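Local coordinates for aromatic amino acid aminotransferase I (Candida albicans WO-1, PDB 6HNU), which probably catalyses amino-group transfer from aromatic L-amino acids to 2-oxoglutarate, using pyridoxal 5'-phosphate as cofactor, at residues 104-108 and 325-331; 114-119 and 133-137; 138-142 and 306-310. All blocks are in the same frame, centred on the assembly; numbering follows the deposited sequence. Where two conformers were deposited one is given.

Interaction 1 (104-108 and 325-331); sequences QYGST and HEVSVQN. With PLP (pyridoxal-5'-phosphate), chain D; PHE (phenylalanine), chain E.
The ring of Tyr105 carries the bound phenylalanine on one face, with CD1 of the ligand 3.8 Å from Tyr105 CG and offset toward the rim, while OE1 of Gln330 lies at its edge, in the ring plane. The Gln330 amide is turned almost square to the ring, the planes 89° apart; its chain bends at chi2 (-84°), which brings the amide up to the tyrosine. This corner belongs to the composite active site of a class-I PLP-dependent aminotransferase dimer. Tyr105 OH reaches across the subunit boundary and donates a 2.5 Å hydrogen bond to O3P of a PLP that is also held by Thr142, Ser299 and Arg307 of the second subunit; Lys300 of the second subunit is hydrogen-bonded to the same hydroxyl.

The loop after helix 99-102 is tied to segment 325-331. Asn331 ND2 gives a 3.1 Å hydrogen bond to Ser107 O, approaching from well above the carbonyl plane (62° out of it) although the acceptor lies close to the plane of the asparagine amide. A water takes a second bond from Asn331 ND2, accepts from Gly106 N and donates to Gln330 OE1, bridging the two segments next to the ring. Thr108 divides its branches: OG1 donates to Gln330 O at 2.7 Å, in the carbonyl plane, and CG2 presses against His325 CB at 3.2 Å, a tight apolar contact. The imidazole of His325 points on to Glu143 through NE2, and a water in its ring plane sits 2.6 Å from His325 ND1 and donates to Thr108 O. At the outer end, a water accepts from Thr108 N at 2.8 Å and donates to Glu326 OE2, the carboxylate oxygen that also forms a salt bridge with Arg323.

Interaction 2 (114-119 and 133-137); sequences FLQFIK and WDVIV
Helix 112-126 packs against strand 133-138, an edge strand, within this chain, of the large mixed sheet in the PLP-binding domain, and Lys119 is laid along Trp133 and Asp134 where the strand begins. The segment axes come within 8.8 Å and run at 128° to each other, an oblique crossing in which Val135 faces the helix while the carboxylate of Asp134 comes back to reach Lys119.

Lys119 does most of the work. Its CG lies anti to the backbone N (chi1 -172°) and the rest of the chain is fully extended, so the aliphatic part runs over the face of the indole. CG of Lys119 is 3.4 Å from Trp133 CH2, and CE makes a CH-pi contact 3.8 Å from the centroid of the six-membered ring. The ammonium group follows over the same ring in a cation-pi contact, NZ of Lys119 standing 4.9 Å from that centroid. NZ also forms a salt bridge to Asp134 OD1 at 3.0 Å, meeting the carboxylate from above its plane (41° out of it), and a water accepts from NZ and donates to Trp133 O.

Further along, the contact turns apolar. Val135 puts CG2 against Lys119 CB and Ile118 CG2. Leu115 CD2 touches Val137 CG1 at 3.8 Å, the two side chains crossing at about a right angle; Val137 CG1 also lies at the edge of the Phe114 ring, 3.8 Å from Phe114 CE2. Phe298 lies against Phe114 and Ile118.

The ammonium group is thus surrounded by a carboxylate, an aromatic face and a water. Such surroundings probably favour its protonated form, while the methylenes leading to it bury part of the tryptophan.

Interaction 3 (138-142 and 306-310); sequences SVGNT and LRLGW. With PLP (pyridoxal-5'-phosphate), chain I.
Ser138 and Gly309 face each other as an antiparallel hydrogen-bonded pair: Ser138 N donates to Gly309 O at 2.9 Å and Gly309 N returns a bond to Ser138 O at 3.0 Å. Beyond the pair the chain leaves the sheet; Ser138 OG, set between its backbone N and carbonyl carbon (chi1 76°), accepts from Gly140 N at 3.1 Å in an ST turn, and Gly140 is the N-cap of helix 141-152.

The turn and the first residues of helix 141-152 form part of the phosphate-binding cup of the PLP site. Asn141 N donates to O1P of the cofactor at 2.8 Å, Thr142 N to O3P at 2.9 Å, and Thr142 OG1 to O3P at 2.6 Å, so the phosphate sits at the helix N-terminus, where the dipole would help balance its charge. Arg307, bent at chi2 and chi3, closes the cup: NH1 reaches O2P at 2.8 Å, in the guanidinium plane, and NH2 reaches O3P at 3.1 Å. O3P takes three bonds here; Tyr105 of the second subunit is also hydrogen-bonded to this PLP. A water donates to Val139 O and takes a weak bond from Arg307 NH2.

Strand 309-314 runs between strands 133-138 and 292-297, and Trp310 leans on Ile118 and His121 of helix 112-126.

How the interactions relate
Interactions 2 and 3 share a sheet: strand 133-138, covered by helix 112-126 in interaction 2, pairs with strand 309-314 in interaction 3 and then turns into the phosphate-binding helix. Their centres are 13 Å apart, and Ile136 O comes within 3.1 Å of Trp310 CB. Interaction 1 abuts the same strand end, with His325 CE1 3.2 Å from Val137 O, and reaches interaction 3 where Val329 CG1 meets Val139 CG2 at 4.1 Å. Interactions 1 and 3 serve different cofactors: 138-142 and 306-310 grip the phosphate of their own subunit's PLP, whereas Tyr105 contributes to that of the second subunit. Interaction 2 touches neither cofactor.

Interaction 1 (104-108 and 325-331)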
# COMPACT_ATOMS: atom_id res chain seq x y z
N GLN B 104 -4.54 11.20 10.73
CA GLN B 104 -5.90 10.63 10.94
C GLN B 104 -6.30 9.81 9.71
O GLN B 104 -5.86 10.14 8.62
CB GLN B 104 -6.90 11.76 11.20
CG GLN B 104 -8.31 11.30 11.56
CD GLN B 104 -8.34 10.32 12.71
OE1 GLN B 104 -8.13 9.12 12.55
NE2 GLN B 104 -8.60 10.83 13.91
N TYR B 105 -7.19 8.83 9.86
CA TYR B 105 -7.85 8.24 8.66
C TYR B 105 -8.50 9.39 7.87
O TYR B 105 -8.98 10.37 8.48
CB TYR B 105 -8.90 7.22 9.05
CG TYR B 105 -8.39 5.96 9.71
CD1 TYR B 105 -7.82 4.96 8.95
CD2 TYR B 105 -8.50 5.78 11.07
CE1 TYR B 105 -7.41 3.77 9.52
CE2 TYR B 105 -8.05 4.61 11.67
CZ TYR B 105 -7.52 3.61 10.89
OH TYR B 105 -7.09 2.47 11.47
N GLY B 106 -8.52 9.31 6.54
CA GLY B 106 -9.28 10.28 5.75
C GLY B 106 -9.75 9.71 4.43
O GLY B 106 -9.65 8.48 4.24
N SER B 107 -10.22 10.58 3.53
CA SER B 107 -10.75 10.20 2.19
C SER B 107 -9.66 9.42 1.44
O SER B 107 -8.48 9.88 1.42
CB SER B 107 -11.17 11.40 1.39
OG SER B 107 -11.45 11.02 0.05
N THR B 108 -10.04 8.30 0.83
CA THR B 108 -9.09 7.45 0.07
C THR B 108 -8.73 8.13 -1.27
O THR B 108 -7.77 7.71 -1.90
CB THR B 108 -9.66 6.03 -0.09
OG1 THR B 108 -9.47 5.32 1.15
CG2 THR B 108 -8.99 5.23 -1.18
N HIS B 325 -9.03 0.78 -3.36
CA HIS B 325 -8.04 1.34 -2.40
C HIS B 325 -8.56 1.28 -0.95
O HIS B 325 -7.76 0.97 -0.07
CB HIS B 325 -7.67 2.76 -2.79
CG HIS B 325 -6.66 2.84 -3.89
ND1 HIS B 325 -6.36 4.04 -4.46
CD2 HIS B 325 -5.85 1.93 -4.46
CE1 HIS B 325 -5.40 3.87 -5.35
NE2 HIS B 325 -5.08 2.61 -5.39
N GLU B 326 -9.85 1.59 -0.71
CA GLU B 326 -10.50 1.53 0.61
C GLU B 326 -10.25 0.21 1.33
O GLU B 326 -10.04 0.27 2.54
CB GLU B 326 -12.01 1.77 0.52
CG GLU B 326 -12.25 3.25 0.44
CD GLU B 326 -13.62 3.68 -0.03
OE1 GLU B 326 -14.42 2.81 -0.47
OE2 GLU B 326 -13.86 4.90 0.02
N VAL B 327 -10.24 -0.92 0.63
CA VAL B 327 -10.09 -2.27 1.25
C VAL B 327 -8.77 -2.94 0.88
O VAL B 327 -8.61 -4.14 1.18
CB VAL B 327 -11.30 -3.14 0.87
CG1 VAL B 327 -12.57 -2.51 1.41
CG2 VAL B 327 -11.39 -3.38 -0.63
N SER B 328 -7.84 -2.23 0.25
CA SER B 328 -6.48 -2.74 -0.07
C SER B 328 -5.46 -1.85 0.66
O SER B 328 -5.28 -2.04 1.90
CB SER B 328 -6.29 -2.89 -1.56
OG SER B 328 -6.30 -1.64 -2.24
N VAL B 329 -5.00 -0.77 0.07
CA VAL B 329 -3.89 0.02 0.69
C VAL B 329 -4.41 1.11 1.63
O VAL B 329 -3.57 1.57 2.44
CB VAL B 329 -2.92 0.58 -0.36
CG1 VAL B 329 -2.19 -0.56 -1.02
CG2 VAL B 329 -3.60 1.47 -1.38
N GLN B 330 -5.66 1.54 1.49
CA GLN B 330 -6.37 2.52 2.34
C GLN B 330 -5.95 3.94 1.93
O GLN B 330 -6.80 4.73 1.41
CB GLN B 330 -6.13 2.11 3.79
CG GLN B 330 -7.35 2.27 4.67
CD GLN B 330 -7.45 3.69 5.15
OE1 GLN B 330 -6.44 4.36 5.35
NE2 GLN B 330 -8.67 4.15 5.32
N ASN B 331 -4.66 4.28 2.08
CA ASN B 331 -4.15 5.63 1.79
C ASN B 331 -2.64 5.60 1.87
O ASN B 331 -2.12 4.73 2.53
CB ASN B 331 -4.68 6.66 2.79
CG ASN B 331 -5.80 7.49 2.20
OD1 ASN B 331 -5.75 7.81 1.01
ND2 ASN B 331 -6.78 7.85 3.02
N1 PLP D . -9.02 -4.34 11.22
C2 PLP D . -10.08 -4.08 11.97
C2A PLP D . -10.88 -5.22 12.50
C3 PLP D . -10.46 -2.75 12.27
O3 PLP D . -11.58 -2.54 13.02
C4 PLP D . -9.71 -1.69 11.74
C4A PLP D . -10.11 -0.30 12.02
C5 PLP D . -8.60 -1.99 10.95
C6 PLP D . -8.33 -3.31 10.67
C5A PLP D . -7.76 -0.91 10.34
O4P PLP D . -6.34 -1.23 10.38
P PLP D . -5.18 -0.33 9.72
O1P PLP D . -5.33 -0.51 8.20
O2P PLP D . -3.96 -0.94 10.35
O3P PLP D . -5.44 1.10 10.18
N PHE E . -11.20 0.40 11.43
CA PHE E . -11.58 1.80 11.04
C PHE E . -13.09 2.00 11.30
O PHE E . -13.82 2.57 10.48
CB PHE E . -11.16 2.06 9.58
CG PHE E . -11.81 3.25 8.92
CD1 PHE E . -11.87 4.48 9.55
CD2 PHE E . -12.37 3.12 7.66
CE1 PHE E . -12.47 5.57 8.93
CE2 PHE E . -12.97 4.22 7.04
CZ PHE E . -13.01 5.44 7.67
OXT PHE E . -13.61 1.60 12.36
O HOH W 1 -6.64 7.10 5.66
O HOH W 2 -6.82 6.63 -4.17
O HOH W 3 -12.58 7.19 0.79

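Interaction 2 (114-119 and 133-137)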
# COMPACT_ATOMS: atom_id res chain seq x y z
N PHE B 114 -2.77 18.25 -1.21
CA PHE B 114 -1.84 17.48 -2.09
C PHE B 114 -2.48 17.29 -3.46
O PHE B 114 -1.83 17.58 -4.49
CB PHE B 114 -1.49 16.15 -1.43
CG PHE B 114 -0.62 15.30 -2.33
CD1 PHE B 114 0.70 15.66 -2.58
CD2 PHE B 114 -1.16 14.22 -2.99
CE1 PHE B 114 1.48 14.91 -3.44
CE2 PHE B 114 -0.38 13.47 -3.84
CZ PHE B 114 0.93 13.80 -4.05
N LEU B 115 -3.74 16.81 -3.50
CA LEU B 115 -4.50 16.60 -4.76
C LEU B 115 -4.53 17.91 -5.56
O LEU B 115 -4.30 17.85 -6.79
CB LEU B 115 -5.93 16.15 -4.46
CG LEU B 115 -6.11 14.70 -4.00
CD1 LEU B 115 -7.59 14.38 -3.76
CD2 LEU B 115 -5.53 13.73 -5.02
N GLN B 116 -4.75 19.06 -4.91
CA GLN B 116 -4.81 20.36 -5.63
C GLN B 116 -3.49 20.61 -6.37
O GLN B 116 -3.51 20.98 -7.56
CB GLN B 116 -5.11 21.51 -4.69
CG GLN B 116 -5.14 22.86 -5.41
CD GLN B 116 -5.40 24.00 -4.46
OE1 GLN B 116 -4.62 24.25 -3.54
NE2 GLN B 116 -6.52 24.68 -4.66
N PHE B 117 -2.36 20.46 -5.68
CA PHE B 117 -1.05 20.73 -6.29
C PHE B 117 -0.84 19.76 -7.46
O PHE B 117 -0.44 20.18 -8.55
CB PHE B 117 0.09 20.59 -5.29
CG PHE B 117 1.41 21.01 -5.90
CD1 PHE B 117 2.13 20.13 -6.69
CD2 PHE B 117 1.92 22.27 -5.65
CE1 PHE B 117 3.34 20.50 -7.23
CE2 PHE B 117 3.12 22.66 -6.21
CZ PHE B 117 3.83 21.77 -6.99
N ILE B 118 -1.09 18.49 -7.23
CA ILE B 118 -0.75 17.44 -8.22
C ILE B 118 -1.73 17.55 -9.40
O ILE B 118 -1.33 17.33 -10.55
CB ILE B 118 -0.66 16.09 -7.47
CG1 ILE B 118 0.59 15.31 -7.86
CG2 ILE B 118 -1.92 15.27 -7.60
CD1 ILE B 118 1.87 16.08 -7.67
N LYS B 119 -2.97 17.99 -9.18
CA LYS B 119 -3.92 18.22 -10.28
C LYS B 119 -3.48 19.43 -11.11
O LYS B 119 -3.53 19.36 -12.35
CB LYS B 119 -5.35 18.34 -9.75
CG LYS B 119 -6.38 18.38 -10.85
CD LYS B 119 -7.84 18.22 -10.39
CE LYS B 119 -8.80 18.12 -11.54
NZ LYS B 119 -10.18 17.81 -11.10
N TRP B 133 -12.23 14.64 -15.87
CA TRP B 133 -10.97 13.96 -15.51
C TRP B 133 -10.66 14.28 -14.05
O TRP B 133 -11.20 15.30 -13.47
CB TRP B 133 -9.80 14.36 -16.43
CG TRP B 133 -9.28 15.75 -16.21
CD1 TRP B 133 -9.84 16.88 -16.73
CD2 TRP B 133 -8.15 16.17 -15.42
NE1 TRP B 133 -9.11 17.98 -16.34
CE2 TRP B 133 -8.10 17.58 -15.51
CE3 TRP B 133 -7.17 15.52 -14.66
CZ2 TRP B 133 -7.09 18.34 -14.90
CZ3 TRP B 133 -6.20 16.26 -14.03
CH2 TRP B 133 -6.15 17.65 -14.17
N ASP B 134 -9.87 13.42 -13.44
CA ASP B 134 -9.47 13.63 -12.04
C ASP B 134 -8.13 12.95 -11.78
O ASP B 134 -7.59 12.30 -12.69
CB ASP B 134 -10.55 13.15 -11.07
CG ASP B 134 -10.64 14.00 -9.81
OD1 ASP B 134 -9.99 15.09 -9.75
OD2 ASP B 134 -11.33 13.57 -8.91
N VAL B 135 -7.64 13.21 -10.58
CA VAL B 135 -6.46 12.52 -10.00
C VAL B 135 -6.87 11.95 -8.65
O VAL B 135 -7.62 12.61 -7.89
CB VAL B 135 -5.28 13.48 -9.90
CG1 VAL B 135 -4.88 13.98 -11.28
CG2 VAL B 135 -5.59 14.66 -9.02
N ILE B 136 -6.38 10.76 -8.35
CA ILE B 136 -6.45 10.13 -7.01
C ILE B 136 -5.02 9.73 -6.63
O ILE B 136 -4.16 9.58 -7.50
CB ILE B 136 -7.43 8.93 -7.02
CG1 ILE B 136 -7.02 7.84 -8.02
CG2 ILE B 136 -8.84 9.45 -7.27
CD1 ILE B 136 -7.78 6.52 -7.90
N VAL B 137 -4.78 9.60 -5.35
CA VAL B 137 -3.46 9.18 -4.84
C VAL B 137 -3.30 7.67 -5.05
O VAL B 137 -4.30 6.89 -5.13
CB VAL B 137 -3.27 9.62 -3.38
CG1 VAL B 137 -3.29 11.12 -3.31
CG2 VAL B 137 -4.29 8.97 -2.44
O HOH W 4 -11.50 18.17 -13.70

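Interaction 3 (138-142 and 306-310)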
# COMPACT_ATOMS: atom_id res chain seq x y z
N SER B 138 -2.04 7.28 -5.18
CA SER B 138 -1.56 5.88 -5.13
C SER B 138 -0.40 5.82 -4.14
O SER B 138 0.11 6.89 -3.74
CB SER B 138 -1.13 5.42 -6.48
OG SER B 138 0.14 5.97 -6.79
N VAL B 139 0.03 4.61 -3.80
CA VAL B 139 1.29 4.45 -3.02
C VAL B 139 2.43 4.07 -3.96
O VAL B 139 3.42 3.41 -3.52
CB VAL B 139 1.08 3.47 -1.84
CG1 VAL B 139 0.01 4.02 -0.91
CG2 VAL B 139 0.68 2.08 -2.28
N GLY B 140 2.36 4.58 -5.18
CA GLY B 140 3.35 4.33 -6.23
C GLY B 140 2.79 3.52 -7.37
O GLY B 140 1.69 2.96 -7.26
N ASN B 141 3.56 3.48 -8.46
CA ASN B 141 3.11 2.86 -9.72
C ASN B 141 3.02 1.33 -9.55
O ASN B 141 2.21 0.72 -10.28
CB ASN B 141 4.01 3.30 -10.88
CG ASN B 141 3.72 4.68 -11.42
OD1 ASN B 141 2.98 5.48 -10.81
ND2 ASN B 141 4.32 4.97 -12.56
N THR B 142 3.81 0.73 -8.66
CA THR B 142 3.74 -0.72 -8.37
C THR B 142 2.30 -1.05 -7.95
O THR B 142 1.64 -1.89 -8.59
CB THR B 142 4.76 -1.13 -7.31
OG1 THR B 142 6.04 -0.65 -7.76
CG2 THR B 142 4.77 -2.64 -7.14
N LEU B 306 9.17 7.61 -0.72
CA LEU B 306 7.90 8.36 -0.53
C LEU B 306 6.73 7.37 -0.58
O LEU B 306 5.75 7.57 0.18
CB LEU B 306 7.73 9.45 -1.60
CG LEU B 306 8.26 10.83 -1.21
CD1 LEU B 306 8.57 11.66 -2.45
CD2 LEU B 306 7.30 11.58 -0.30
N ARG B 307 6.80 6.40 -1.48
CA ARG B 307 5.65 5.46 -1.63
C ARG B 307 4.41 6.35 -1.87
O ARG B 307 3.45 6.23 -1.16
CB ARG B 307 5.50 4.55 -0.42
CG ARG B 307 6.54 3.44 -0.31
CD ARG B 307 6.57 2.54 -1.52
NE ARG B 307 7.51 3.02 -2.51
CZ ARG B 307 7.45 2.80 -3.81
NH1 ARG B 307 8.39 3.30 -4.58
NH2 ARG B 307 6.46 2.11 -4.34
N LEU B 308 4.49 7.20 -2.88
CA LEU B 308 3.45 8.18 -3.19
C LEU B 308 3.45 8.41 -4.69
O LEU B 308 4.50 8.73 -5.29
CB LEU B 308 3.73 9.49 -2.46
CG LEU B 308 2.66 10.57 -2.57
CD1 LEU B 308 1.30 10.11 -2.03
CD2 LEU B 308 3.11 11.82 -1.81
N GLY B 309 2.28 8.27 -5.27
CA GLY B 309 2.10 8.64 -6.65
C GLY B 309 0.65 9.03 -6.83
O GLY B 309 -0.07 9.30 -5.80
N TRP B 310 0.25 9.08 -8.07
CA TRP B 310 -1.17 9.38 -8.36
C TRP B 310 -1.58 8.70 -9.66
O TRP B 310 -0.74 8.14 -10.42
CB TRP B 310 -1.43 10.89 -8.30
CG TRP B 310 -0.71 11.69 -9.33
CD1 TRP B 310 -1.21 12.13 -10.51
CD2 TRP B 310 0.66 12.12 -9.28
NE1 TRP B 310 -0.24 12.83 -11.18
CE2 TRP B 310 0.92 12.82 -10.47
CE3 TRP B 310 1.70 11.96 -8.36
CZ2 TRP B 310 2.16 13.38 -10.76
CZ3 TRP B 310 2.93 12.50 -8.64
CH2 TRP B 310 3.15 13.20 -9.82
N1 PLP I . 6.75 0.90 -13.37
C2 PLP I . 7.85 0.72 -14.11
C2A PLP I . 7.70 0.41 -15.56
C3 PLP I . 9.12 0.79 -13.54
O3 PLP I . 10.20 0.52 -14.34
C4 PLP I . 9.24 1.06 -12.16
C4A PLP I . 10.56 1.11 -11.54
C5 PLP I . 8.07 1.29 -11.41
C6 PLP I . 6.87 1.18 -12.06
C5A PLP I . 8.12 1.50 -9.92
O4P PLP I . 7.28 2.63 -9.53
P PLP I . 7.01 3.04 -8.07
O1P PLP I . 6.24 4.32 -8.27
O2P PLP I . 8.39 3.22 -7.38
O3P PLP I . 6.19 1.92 -7.42
O HOH W 5 0.63 5.78 -9.40
O HOH W 6 3.69 0.99 -4.57